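Local coordinates for probable leucine/isoleucine/valine-binding protein (Rhodopirellula baltica, PDB 4KV7) that probably binds branched-chain amino acids such as leucine, isoleucine or valine, or related small ligands, in a cleft between two lobes, at residues Tyr68-Thr73 against Tyr196-Ser201; Val93-Ala98 against Asp166-Asp171; Ala115-Ser120 against Ala136-Glu141; Phe162-Ser167 against Val223-Pro228. The protein carries 1 engineered substitution. All blocks are in the same frame, centred on the assembly; numbering follows the deposited sequence.

Interaction 1 (Tyr68-Thr73 against Tyr196-Ser201). With FMT (formic acid), chain B.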
loop_
_atom_site.group_PDB
_atom_site.type_symbol
_atom_site.label_atom_id
_atom_site.label_comp_id
_atom_site.label_asym_id
_atom_site.label_seq_id
_atom_site.Cartn_x
_atom_site.Cartn_y
_atom_site.Cartn_z
ATOM N N TYR A 68 -3.796 -4.807 12.379
ATOM C CA TYR A 68 -3.039 -3.558 12.224
ATOM C C TYR A 68 -2.546 -3.069 13.589
ATOM O O TYR A 68 -2.544 -1.870 13.890
ATOM C CB TYR A 68 -3.871 -2.510 11.469
ATOM C CG TYR A 68 -3.162 -1.242 11.005
ATOM C CD1 TYR A 68 -1.861 -1.253 10.505
ATOM C CD2 TYR A 68 -3.837 -0.027 11.036
ATOM C CE1 TYR A 68 -1.255 -0.082 10.064
ATOM C CE2 TYR A 68 -3.249 1.138 10.585
ATOM C CZ TYR A 68 -1.954 1.110 10.108
ATOM O OH TYR A 68 -1.390 2.281 9.685
ATOM N N GLU A 69 -2.090 -4.016 14.405
ATOM C CA GLU A 69 -1.512 -3.720 15.708
ATOM C C GLU A 69 -0.173 -4.422 15.897
ATOM O O GLU A 69 -0.109 -5.657 15.910
ATOM C CB GLU A 69 -2.483 -4.106 16.825
ATOM C CG GLU A 69 -3.675 -3.166 16.927
ATOM C CD GLU A 69 -3.284 -1.742 17.309
ATOM O OE1 GLU A 69 -2.146 -1.507 17.783
ATOM O OE2 GLU A 69 -4.123 -0.834 17.136
ATOM N N PRO A 70 0.905 -3.640 16.070
ATOM C CA PRO A 70 2.242 -4.230 16.225
ATOM C C PRO A 70 2.361 -5.242 17.366
ATOM O O PRO A 70 3.169 -6.161 17.256
ATOM C CB PRO A 70 3.129 -3.010 16.489
ATOM C CG PRO A 70 2.443 -1.903 15.767
ATOM C CD PRO A 70 0.966 -2.172 15.933
ATOM N N ALA A 71 1.574 -5.089 18.427
ATOM C CA ALA A 71 1.594 -6.050 19.526
ATOM C C ALA A 71 1.214 -7.454 19.062
ATOM O O ALA A 71 1.642 -8.445 19.658
ATOM C CB ALA A 71 0.681 -5.602 20.666
ATOM N N ARG A 72 0.396 -7.540 18.018
ATOM C CA ARG A 72 0.029 -8.827 17.450
ATOM C C ARG A 72 0.959 -9.252 16.326
ATOM O O ARG A 72 1.150 -10.446 16.094
ATOM C CB ARG A 72 -1.429 -8.821 16.992
ATOM C CG ARG A 72 -2.392 -8.666 18.160
ATOM C CD ARG A 72 -3.782 -8.260 17.718
ATOM N NE ARG A 72 -4.434 -9.296 16.924
ATOM C CZ ARG A 72 -5.635 -9.157 16.369
ATOM N NH1 ARG A 72 -6.305 -8.018 16.505
ATOM N NH2 ARG A 72 -6.159 -10.150 15.668
ATOM N N THR A 73 1.549 -8.276 15.636
ATOM C CA THR A 73 2.493 -8.567 14.568
ATOM C C THR A 73 3.676 -9.378 15.069
ATOM O O THR A 73 4.096 -10.322 14.414
ATOM C CB THR A 73 3.023 -7.275 13.930
ATOM O OG1 THR A 73 1.924 -6.447 13.532
ATOM C CG2 THR A 73 3.895 -7.576 12.708
ATOM N N TYR A 196 -4.759 11.773 14.621
ATOM C CA TYR A 196 -5.703 10.892 15.294
ATOM C C TYR A 196 -4.989 9.599 15.676
ATOM O O TYR A 196 -4.015 9.209 15.039
ATOM C CB TYR A 196 -6.908 10.583 14.387
ATOM C CG TYR A 196 -6.543 9.634 13.278
ATOM C CD1 TYR A 196 -6.046 10.103 12.072
ATOM C CD2 TYR A 196 -6.660 8.259 13.453
ATOM C CE1 TYR A 196 -5.672 9.231 11.063
ATOM C CE2 TYR A 196 -6.276 7.375 12.460
ATOM C CZ TYR A 196 -5.785 7.867 11.261
ATOM O OH TYR A 196 -5.425 6.984 10.264
ATOM N N ARG A 197 -5.501 8.911 16.684
ATOM C CA ARG A 197 -4.866 7.688 17.158
ATOM C C ARG A 197 -5.248 6.484 16.295
ATOM O O ARG A 197 -6.434 6.278 15.982
ATOM C CB ARG A 197 -5.238 7.431 18.627
ATOM C CG ARG A 197 -4.626 6.152 19.183
ATOM C CD ARG A 197 -4.601 6.103 20.709
ATOM N NE ARG A 197 -5.913 5.924 21.324
ATOM C CZ ARG A 197 -6.512 4.750 21.488
ATOM N NH1 ARG A 197 -5.939 3.645 21.040
ATOM N NH2 ARG A 197 -7.696 4.687 22.085
ATOM N N ARG A 198 -4.247 5.689 15.917
ATOM C CA ARG A 198 -4.445 4.494 15.098
ATOM C C ARG A 198 -5.577 3.606 15.601
ATOM O O ARG A 198 -5.686 3.316 16.793
ATOM C CB ARG A 198 -3.161 3.671 15.037
ATOM C CG ARG A 198 -3.292 2.423 14.167
ATOM C CD ARG A 198 -1.989 1.615 14.099
ATOM N NE ARG A 198 -1.635 1.034 15.389
ATOM C CZ ARG A 198 -0.670 1.469 16.196
ATOM N NH1 ARG A 198 0.084 2.514 15.874
ATOM N NH2 ARG A 198 -0.462 0.853 17.349
ATOM N N ASN A 199 -6.409 3.183 14.656
ATOM C CA ASN A 199 -7.518 2.269 14.900
ATOM C C ASN A 199 -8.620 2.844 15.776
ATOM O O ASN A 199 -9.444 2.114 16.291
ATOM C CB ASN A 199 -7.029 0.893 15.370
ATOM C CG ASN A 199 -6.380 0.106 14.243
ATOM O OD1 ASN A 199 -6.761 0.251 13.080
ATOM N ND2 ASN A 199 -5.389 -0.711 14.576
ATOM N N THR A 200 -8.658 4.167 15.896
ATOM C CA THR A 200 -9.786 4.851 16.514
ATOM C C THR A 200 -10.490 5.697 15.469
ATOM O O THR A 200 -9.999 5.865 14.351
ATOM C CB THR A 200 -9.362 5.803 17.668
ATOM O OG1 THR A 200 -8.791 7.005 17.136
ATOM C CG2 THR A 200 -8.406 5.129 18.653
ATOM N N SER A 201 -11.636 6.252 15.848
ATOM C CA SER A 201 -12.339 7.233 15.025
ATOM C C SER A 201 -12.248 8.621 15.665
ATOM O O SER A 201 -13.071 9.499 15.389
ATOM C CB SER A 201 -13.805 6.847 14.885
ATOM O OG SER A 201 -14.424 6.962 16.151
HETATM C C FMT B . 0.763 2.580 7.016
HETATM O O1 FMT B . 1.738 2.623 6.254
HETATM O O2 FMT B . 0.770 2.115 8.164
#

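Interaction 2 (Val93-Ala98 against Asp166-Asp171). With FMT (formic acid), chain B.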
loop_
_atom_site.group_PDB
_atom_site.type_symbol
_atom_site.label_atom_id
_atom_site.label_comp_id
_atom_site.label_asym_id
_atom_site.label_seq_id
_atom_site.Cartn_x
_atom_site.Cartn_y
_atom_site.Cartn_z
ATOM N N VAL A 93 0.387 -5.549 5.704
ATOM C CA VAL A 93 -0.088 -4.170 5.774
ATOM C C VAL A 93 0.547 -3.384 6.920
ATOM O O VAL A 93 0.494 -3.811 8.074
ATOM C CB VAL A 93 -1.631 -4.162 5.950
ATOM C CG1 VAL A 93 -2.146 -2.812 6.433
ATOM C CG2 VAL A 93 -2.300 -4.560 4.652
ATOM N N GLY A 94 1.125 -2.229 6.594
ATOM C CA GLY A 94 1.342 -1.186 7.581
ATOM C C GLY A 94 2.767 -0.848 7.962
ATOM O O GLY A 94 3.683 -1.662 7.850
ATOM N N THR A 95 2.932 0.380 8.442
ATOM C CA THR A 95 4.229 0.908 8.849
ATOM C C THR A 95 4.630 0.553 10.288
ATOM O O THR A 95 5.687 -0.046 10.485
ATOM C CB THR A 95 4.300 2.429 8.584
ATOM O OG1 THR A 95 4.163 2.667 7.174
ATOM C CG2 THR A 95 5.600 3.020 9.094
ATOM N N PRO A 96 3.802 0.900 11.296
ATOM C CA PRO A 96 4.227 0.492 12.640
ATOM C C PRO A 96 4.321 -1.033 12.785
ATOM O O PRO A 96 5.168 -1.528 13.537
ATOM C CB PRO A 96 3.137 1.077 13.551
ATOM C CG PRO A 96 1.959 1.345 12.629
ATOM C CD PRO A 96 2.577 1.723 11.333
ATOM N N THR A 97 3.475 -1.758 12.065
ATOM C CA THR A 97 3.558 -3.214 12.025
ATOM C C THR A 97 4.868 -3.667 11.351
ATOM O O THR A 97 5.592 -4.504 11.903
ATOM C CB THR A 97 2.352 -3.788 11.311
ATOM O OG1 THR A 97 2.207 -3.061 10.085
ATOM C CG2 THR A 97 1.080 -3.636 12.155
ATOM N N ALA A 98 5.205 -3.112 10.188
ATOM C CA ALA A 98 6.465 -3.461 9.521
ATOM C C ALA A 98 7.672 -3.166 10.402
ATOM O O ALA A 98 8.643 -3.922 10.412
ATOM C CB ALA A 98 6.604 -2.736 8.187
ATOM N N ASP A 166 1.415 8.169 14.663
ATOM C CA ASP A 166 2.373 7.081 14.816
ATOM C C ASP A 166 3.371 7.154 13.674
ATOM O O ASP A 166 3.426 8.161 12.951
ATOM C CB ASP A 166 1.682 5.699 14.884
ATOM C CG ASP A 166 0.936 5.329 13.611
ATOM O OD1 ASP A 166 1.101 6.009 12.577
ATOM O OD2 ASP A 166 0.196 4.314 13.643
ATOM N N SER A 167 4.151 6.092 13.500
ATOM C CA SER A 167 5.195 6.102 12.480
ATOM C C SER A 167 4.667 6.200 11.046
ATOM O O SER A 167 5.385 6.667 10.154
ATOM C CB SER A 167 6.082 4.875 12.620
ATOM O OG SER A 167 5.307 3.687 12.599
ATOM N N TYR A 168 3.433 5.769 10.795
ATOM C CA TYR A 168 2.826 5.921 9.475
ATOM C C TYR A 168 2.570 7.393 9.188
ATOM O O TYR A 168 3.036 7.946 8.178
ATOM C CB TYR A 168 1.523 5.113 9.399
ATOM C CG TYR A 168 0.595 5.442 8.257
ATOM C CD1 TYR A 168 1.075 5.738 6.978
ATOM C CD2 TYR A 168 -0.784 5.410 8.447
ATOM C CE1 TYR A 168 0.214 5.985 5.945
ATOM C CE2 TYR A 168 -1.661 5.671 7.418
ATOM C CZ TYR A 168 -1.157 5.980 6.166
ATOM O OH TYR A 168 -2.016 6.251 5.122
ATOM N N GLY A 169 1.819 8.037 10.070
ATOM C CA GLY A 169 1.502 9.432 9.869
ATOM C C GLY A 169 2.747 10.290 9.859
ATOM O O GLY A 169 2.853 11.222 9.049
ATOM N N ASP A 170 3.689 9.998 10.747
ATOM C CA ASP A 170 4.967 10.704 10.758
ATOM C C ASP A 170 5.630 10.641 9.384
ATOM O O ASP A 170 6.121 11.649 8.873
ATOM C CB ASP A 170 5.941 10.086 11.768
ATOM C CG ASP A 170 5.580 10.359 13.220
ATOM O OD1 ASP A 170 4.634 11.123 13.514
ATOM O OD2 ASP A 170 6.284 9.785 14.079
ATOM N N ASP A 171 5.673 9.450 8.792
ATOM C CA ASP A 171 6.381 9.277 7.535
ATOM C C ASP A 171 5.741 10.074 6.400
ATOM O O ASP A 171 6.440 10.725 5.617
ATOM C CB ASP A 171 6.484 7.798 7.177
ATOM C CG ASP A 171 7.545 7.540 6.135
ATOM O OD1 ASP A 171 8.730 7.550 6.508
ATOM O OD2 ASP A 171 7.195 7.344 4.963
HETATM C C FMT B . 0.763 2.580 7.016
HETATM O O1 FMT B . 1.738 2.623 6.254
HETATM O O2 FMT B . 0.770 2.115 8.164
#

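Interaction 3 (Ala115-Ser120 against Ala136-Glu141). With FMT (formic acid), chain B.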
loop_
_atom_site.group_PDB
_atom_site.type_symbol
_atom_site.label_atom_id
_atom_site.label_comp_id
_atom_site.label_asym_id
_atom_site.label_seq_id
_atom_site.Cartn_x
_atom_site.Cartn_y
_atom_site.Cartn_z
ATOM N N ALA A 115 5.519 -5.430 1.002
ATOM C CA ALA A 115 4.707 -4.905 2.097
ATOM C C ALA A 115 3.842 -3.718 1.653
ATOM O O ALA A 115 4.304 -2.826 0.932
ATOM C CB ALA A 115 5.596 -4.519 3.258
ATOM N N PHE A 116 2.587 -3.718 2.088
ATOM C CA PHE A 116 1.639 -2.639 1.801
ATOM C C PHE A 116 1.927 -1.489 2.764
ATOM O O PHE A 116 1.298 -1.338 3.812
ATOM C CB PHE A 116 0.214 -3.197 1.926
ATOM C CG PHE A 116 -0.895 -2.244 1.526
ATOM C CD1 PHE A 116 -1.518 -1.440 2.466
ATOM C CD2 PHE A 116 -1.365 -2.210 0.219
ATOM C CE1 PHE A 116 -2.559 -0.603 2.111
ATOM C CE2 PHE A 116 -2.416 -1.364 -0.142
ATOM C CZ PHE A 116 -3.007 -0.562 0.806
ATOM N N THR A 117 2.948 -0.723 2.399
ATOM C CA THR A 117 3.388 0.443 3.160
ATOM C C THR A 117 4.464 1.149 2.360
ATOM O O THR A 117 5.413 0.518 1.889
ATOM C CB THR A 117 3.969 0.132 4.582
ATOM O OG1 THR A 117 4.850 1.205 4.957
ATOM C CG2 THR A 117 4.723 -1.193 4.621
ATOM N N GLY A 118 4.316 2.460 2.203
ATOM C CA GLY A 118 5.297 3.282 1.526
ATOM C C GLY A 118 6.335 3.918 2.423
ATOM O O GLY A 118 6.993 4.862 2.000
ATOM N N ALA A 119 6.502 3.400 3.638
ATOM C CA ALA A 119 7.343 4.080 4.608
ATOM C C ALA A 119 8.812 4.072 4.226
ATOM O O ALA A 119 9.347 3.090 3.695
ATOM C CB ALA A 119 7.167 3.467 5.976
ATOM N N SER A 120 9.473 5.157 4.567
ATOM C CA SER A 120 10.886 5.273 4.290
ATOM C C SER A 120 11.703 4.251 5.082
ATOM O O SER A 120 12.802 3.897 4.655
ATOM C CB SER A 120 11.359 6.695 4.570
ATOM O OG SER A 120 11.261 7.022 5.943
ATOM N N ALA A 136 5.883 2.392 -4.988
ATOM C CA ALA A 136 6.395 3.724 -4.715
ATOM C C ALA A 136 6.180 4.073 -3.247
ATOM O O ALA A 136 5.352 3.467 -2.554
ATOM C CB ALA A 136 5.683 4.736 -5.607
ATOM N N SER A 137 6.920 5.067 -2.783
ATOM C CA SER A 137 6.946 5.453 -1.381
ATOM C C SER A 137 5.985 6.587 -1.043
ATOM O O SER A 137 5.477 7.278 -1.932
ATOM C CB SER A 137 8.356 5.903 -1.022
ATOM O OG SER A 137 8.596 7.167 -1.619
ATOM N N TYR A 138 5.769 6.807 0.253
ATOM C CA TYR A 138 4.973 7.959 0.687
ATOM C C TYR A 138 5.669 9.269 0.314
ATOM O O TYR A 138 4.994 10.259 -0.002
ATOM C CB TYR A 138 4.646 7.936 2.191
ATOM C CG TYR A 138 3.805 6.753 2.627
ATOM C CD1 TYR A 138 2.723 6.310 1.866
ATOM C CD2 TYR A 138 4.100 6.078 3.796
ATOM C CE1 TYR A 138 1.957 5.227 2.269
ATOM C CE2 TYR A 138 3.341 5.002 4.210
ATOM C CZ TYR A 138 2.274 4.577 3.435
ATOM O OH TYR A 138 1.519 3.486 3.778
ATOM N N ALA A 139 7.001 9.295 0.365
ATOM C CA ALA A 139 7.734 10.477 -0.075
ATOM C C ALA A 139 7.391 10.792 -1.533
ATOM O O ALA A 139 7.183 11.956 -1.895
ATOM C CB ALA A 139 9.228 10.271 0.090
ATOM N N GLU A 140 7.352 9.761 -2.370
ATOM C CA GLU A 140 7.010 9.953 -3.777
ATOM C C GLU A 140 5.555 10.380 -3.984
ATOM O O GLU A 140 5.272 11.234 -4.817
ATOM C CB GLU A 140 7.379 8.697 -4.578
ATOM C CG GLU A 140 8.898 8.530 -4.663
ATOM C CD GLU A 140 9.380 7.146 -5.076
ATOM O OE1 GLU A 140 8.698 6.138 -4.819
ATOM O OE2 GLU A 140 10.487 7.075 -5.645
ATOM N N GLU A 141 4.628 9.804 -3.226
ATOM C CA GLU A 141 3.228 10.200 -3.356
ATOM C C GLU A 141 3.027 11.648 -2.948
ATOM O O GLU A 141 2.356 12.421 -3.651
ATOM C CB GLU A 141 2.307 9.311 -2.518
ATOM C CG GLU A 141 2.229 7.869 -2.978
ATOM C CD GLU A 141 1.200 7.092 -2.192
ATOM O OE1 GLU A 141 0.021 7.490 -2.194
ATOM O OE2 GLU A 141 1.557 6.080 -1.547
HETATM C C FMT B . 0.763 2.580 7.016
HETATM O O1 FMT B . 1.738 2.623 6.254
HETATM O O2 FMT B . 0.770 2.115 8.164
HETATM O O HOH W 1 8.444 7.525 2.188
#

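Interaction 4 (Phe162-Ser167 against Val223-Pro228)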
loop_
_atom_site.group_PDB
_atom_site.type_symbol
_atom_site.label_atom_id
_atom_site.label_comp_id
_atom_site.label_asym_id
_atom_site.label_seq_id
_atom_site.Cartn_x
_atom_site.Cartn_y
_atom_site.Cartn_z
ATOM N N PHE A 162 -3.529 15.731 7.730
ATOM C CA PHE A 162 -4.321 14.997 8.715
ATOM C C PHE A 162 -3.731 13.606 8.751
ATOM O O PHE A 162 -3.812 12.880 7.756
ATOM C CB PHE A 162 -5.784 14.929 8.294
ATOM C CG PHE A 162 -6.630 14.110 9.222
ATOM C CD1 PHE A 162 -6.979 14.589 10.477
ATOM C CD2 PHE A 162 -7.065 12.842 8.849
ATOM C CE1 PHE A 162 -7.751 13.815 11.337
ATOM C CE2 PHE A 162 -7.830 12.071 9.698
ATOM C CZ PHE A 162 -8.173 12.561 10.944
ATOM N N THR A 163 -3.081 13.251 9.858
ATOM C CA THR A 163 -2.291 12.022 9.854
ATOM C C THR A 163 -2.463 11.182 11.105
ATOM O O THR A 163 -2.755 11.684 12.187
ATOM C CB THR A 163 -0.765 12.275 9.659
ATOM O OG1 THR A 163 -0.161 12.659 10.894
ATOM C CG2 THR A 163 -0.490 13.328 8.592
ATOM N N GLN A 164 -2.218 9.893 10.947
ATOM C CA GLN A 164 -2.258 8.959 12.055
ATOM C C GLN A 164 -1.097 9.258 12.993
ATOM O O GLN A 164 0.020 9.537 12.536
ATOM C CB GLN A 164 -2.150 7.550 11.495
ATOM C CG GLN A 164 -2.520 6.443 12.449
ATOM C CD GLN A 164 -2.733 5.176 11.677
ATOM O OE1 GLN A 164 -3.747 5.034 10.993
ATOM N NE2 GLN A 164 -1.755 4.272 11.716
ATOM N N ASN A 165 -1.347 9.229 14.292
ATOM C CA ASN A 165 -0.365 9.682 15.266
ATOM C C ASN A 165 0.612 8.574 15.642
ATOM O O ASN A 165 0.628 8.097 16.775
ATOM C CB ASN A 165 -1.072 10.239 16.499
ATOM C CG ASN A 165 -0.255 11.285 17.211
ATOM O OD1 ASN A 165 0.815 11.679 16.750
ATOM N ND2 ASN A 165 -0.764 11.756 18.344
ATOM N N ASP A 166 1.415 8.169 14.663
ATOM C CA ASP A 166 2.373 7.081 14.816
ATOM C C ASP A 166 3.371 7.154 13.674
ATOM O O ASP A 166 3.426 8.161 12.951
ATOM C CB ASP A 166 1.682 5.699 14.884
ATOM C CG ASP A 166 0.936 5.329 13.611
ATOM O OD1 ASP A 166 1.101 6.009 12.577
ATOM O OD2 ASP A 166 0.196 4.314 13.643
ATOM N N SER A 167 4.151 6.092 13.500
ATOM C CA SER A 167 5.195 6.102 12.480
ATOM C C SER A 167 4.667 6.200 11.046
ATOM O O SER A 167 5.385 6.667 10.154
ATOM C CB SER A 167 6.082 4.875 12.620
ATOM O OG SER A 167 5.307 3.687 12.599
ATOM N N VAL A 223 -3.020 11.180 5.628
ATOM C CA VAL A 223 -2.121 10.051 5.811
ATOM C C VAL A 223 -2.737 9.203 6.923
ATOM O O VAL A 223 -2.329 9.256 8.084
ATOM C CB VAL A 223 -0.682 10.519 6.163
ATOM C CG1 VAL A 223 0.259 9.338 6.166
ATOM C CG2 VAL A 223 -0.192 11.596 5.187
ATOM N N GLY A 224 -3.768 8.454 6.552
ATOM C CA GLY A 224 -4.563 7.730 7.514
ATOM C C GLY A 224 -5.180 6.501 6.900
ATOM O O GLY A 224 -4.703 6.019 5.877
ATOM N N THR A 225 -6.219 5.969 7.537
ATOM C CA THR A 225 -6.977 4.853 6.984
ATOM C C THR A 225 -8.414 5.288 6.716
ATOM O O THR A 225 -8.863 6.336 7.197
ATOM C CB THR A 225 -6.975 3.649 7.924
ATOM O OG1 THR A 225 -7.478 4.056 9.199
ATOM C CG2 THR A 225 -5.548 3.092 8.068
ATOM N N TYR A 226 -9.146 4.466 5.971
ATOM C CA TYR A 226 -10.459 4.848 5.477
ATOM C C TYR A 226 -11.455 5.243 6.555
ATOM O O TYR A 226 -12.209 6.195 6.359
ATOM C CB TYR A 226 -11.051 3.789 4.538
ATOM C CG TYR A 226 -11.129 2.398 5.120
ATOM C CD1 TYR A 226 -10.066 1.506 4.971
ATOM C CD2 TYR A 226 -12.269 1.958 5.782
ATOM C CE1 TYR A 226 -10.130 0.221 5.490
ATOM C CE2 TYR A 226 -12.338 0.674 6.300
ATOM C CZ TYR A 226 -11.267 -0.190 6.146
ATOM O OH TYR A 226 -11.286 -1.462 6.645
ATOM N N GLU A 227 -11.502 4.536 7.682
ATOM C CA GLU A 227 -12.498 4.865 8.704
ATOM C C GLU A 227 -12.314 6.277 9.297
ATOM O O GLU A 227 -13.243 7.092 9.239
ATOM C CB GLU A 227 -12.596 3.809 9.816
ATOM C CG GLU A 227 -13.745 4.137 10.765
ATOM C CD GLU A 227 -13.669 3.479 12.144
ATOM O OE1 GLU A 227 -12.557 3.120 12.599
ATOM O OE2 GLU A 227 -14.734 3.387 12.788
ATOM N N PRO A 228 -11.136 6.573 9.871
ATOM C CA PRO A 228 -10.977 7.915 10.428
ATOM C C PRO A 228 -10.980 8.991 9.350
ATOM O O PRO A 228 -11.468 10.089 9.619
ATOM C CB PRO A 228 -9.628 7.843 11.159
ATOM C CG PRO A 228 -8.906 6.720 10.520
ATOM C CD PRO A 228 -9.960 5.731 10.153
#

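Interaction 1 (Tyr68-Thr73 against Tyr196-Ser201)
R198 leaves its backbone with CG anti to N and stays extended until it bends at chi3 (66°), while E69 bends at chi2 (-64°). These two bends bring the charged ends together. R198 NH2 donates to E69 OE1 at 2.9 Å, a nearly straight hydrogen bond (170°) that is part of a salt bridge. The acid lies at the edge of the guanidinium, close to its plane, and OE1 is met on its syn side, tilted from the carboxylate plane. The other oxygen, OE2, takes a bond of 2.9 Å from N199 ND2, which comes from above the carboxylate plane. The same ND2 gives a weak bond of 3.1 Å to Y68 O. N199 follows R198 in a type II turn, R197 to T200. P70 covers one guanidinium face, its CD 3.6 Å from R198 NH2. R198 CD lies over a face of the Y68 ring, 4.0 Å from the centroid, a CH-pi contact. Y68 OH donates to the formic acid O2 at 2.6 Å. With an alanine at E69, R198 NH2 would probably lose its charge mate, and N199 ND2 would be left, of these two bonds, with the weak one to Y68 O. R198 NH1 has a second acid, D166. One carboxylate thus takes a guanidinium and an amide from the facing loop. Such a polar, partly exposed contact is consistent with lobes that close together around a ligand.

Interaction 2 (Val93-Ala98 against Asp166-Asp171)
T95, the first helical residue after the N-cap glycine G94, faces S167 and Y168. With chi1 at -62°, T95 OG1 lies on the same side as its own N-H. Both reach the formic acid: N donates to O2 at 2.8 Å, and OG1 donates to O1 at 2.6 Å. OG1 also bonds T117 OG1. The methyl goes the other way, with T95 CG2 3.6 Å from S167 OG. The beta carbons of T95 and Y168 are 3.9 Å apart. P96 comes next and packs on three residues. Its CB is 3.5 Å from S167 OG, its CD rests on Y168 CB at 4.0 Å, and its CG touches D166 OD2 at 3.6 Å. D166 is the N-cap of helix 167-183. Its OD1 takes weak bonds from the N atoms of Y168 and G169, while OD2 is held by Q164 and R198. The formic acid carbon is 3.1 Å above one face of the Y168 ring, toward the rim. Y168 OH is hydrogen-bonded to G224 O. Between the two segments the contact is van der Waals packing, part of it against the polar atoms S167 OG and D166 OD2. Y68 OH also donates to formic acid O2 and Y138 OH to O1. Each oxygen thus takes two donors, which would suit a carboxylate. The N-terminus of helix 95-107 would also favour negative charge here, so a ligand's carboxylate may sit at this site.

Interaction 3 (Ala115-Ser120 against Ala136-Glu141)
G118 lies flat against the Y138 ring, and this is the tight part of the contact. G118 CA is 3.6 Å from the ring centroid and only 6° off the ring normal, a CH-pi contact over the face. The peptide N of G118 covers the same ring nearer its rim. There is no room for a larger residue at G118: a beta carbon would fall 2.7 Å from Y138 N. That N donates to G118 O at 2.9 Å in a nearly straight bond (171°). Y138 CG sits beside its own backbone N (chi1 -62°), which sends the ring back along the loop toward the pocket. At its end, Y138 OH donates to O1 of the formic acid at 2.6 Å, with the oxygen in the ring plane. S137 is the N-cap of helix 138-151 and forms a capping box with E140: E140 N donates to S137 OG at 3.0 Å, and S137 N to E140 OE1. On the loop side, T117 OG1 accepts from A119 N, an ST turn, and bonds T95 OG1. The loop follows strand 112-113 of one lobe, while E141 of the helix bonds S249 and also T270, on strand 268-271 of the other lobe's large sheet. This fits the two-lobed periplasmic binding fold. The side chains on either side of G118 in sequence pack more loosely. A119 CB is 4.5 Å and T117 OG1 4.2 Å from Y138 CE2. Toward the exposed S120 and A139 a water takes over, lying 3.0 Å from G118 O and accepting from A139 N.

Interaction 4 (Phe162-Ser167 against Val223-Pro228)
V223 N donates to F162 O at 2.8 Å, and V223 O accepts from Q164 N at 2.9 Å. V223 thus bonds both neighbours of T163, the register of a parallel bridge. T163 CA adds a C-H...O contact to V223 O at 3.3 Å. Beyond the bridge, the Q164 amide gathers polar groups. Its CG is anti to the backbone N (chi1 -165°), and the extended chain carries the amide out past the strand end. There NE2 meets D166 OD2 at 2.7 Å, on its syn side and somewhat out of the carboxylate plane. NE2 also bonds Y68 OH, and OE1 has a weak bond with Y196 OH. The segments belong to the parallel part of a sheet in which strand 159-164 lies between 193-196 and 219-223. Each bridged strand runs out into a loop and then a helix, as in an alpha/beta lobe of a periplasmic binding protein. A leucine in place of Q164 would probably break the amide link between D166 and Y68 and leave Y196 OH without its weak partner. T163 and V223 lie side by side on one face of the sheet, with T163 CG2 3.7 Å from V223 CB. T163 OG1 is hydrogen-bonded to H193 NE2. T225 CG2 touches Q164 OE1 at 3.9 Å. Furthest out, F162 CE2 is 4.1 Å from P228 O, and the F162 and Y196 rings meet with their planes about 20° apart.

Overall arrangement
Interactions 1, 2 and 3 all touch one bound formic acid, probably from the crystallisation liquor, which may mark the ligand pocket. The centres of interactions 1 and 2 are about 10 Å apart, and the two are joined by the salt bridge from R198 NH1 to D166 OD2, 2.9 Å. The centres of interactions 2 and 3 are also about 10 Å apart, and S120 OG comes within 2.6 Å of D171 OD1. Interactions 1 and 3 do not touch: their nearest atoms are about 7 Å apart. Interaction 4 shares D166 and S167 with interaction 2 and touches it through Y168 OH to G224 O, 2.8 Å. The Q164 side chain is about 5 Å from the formic acid.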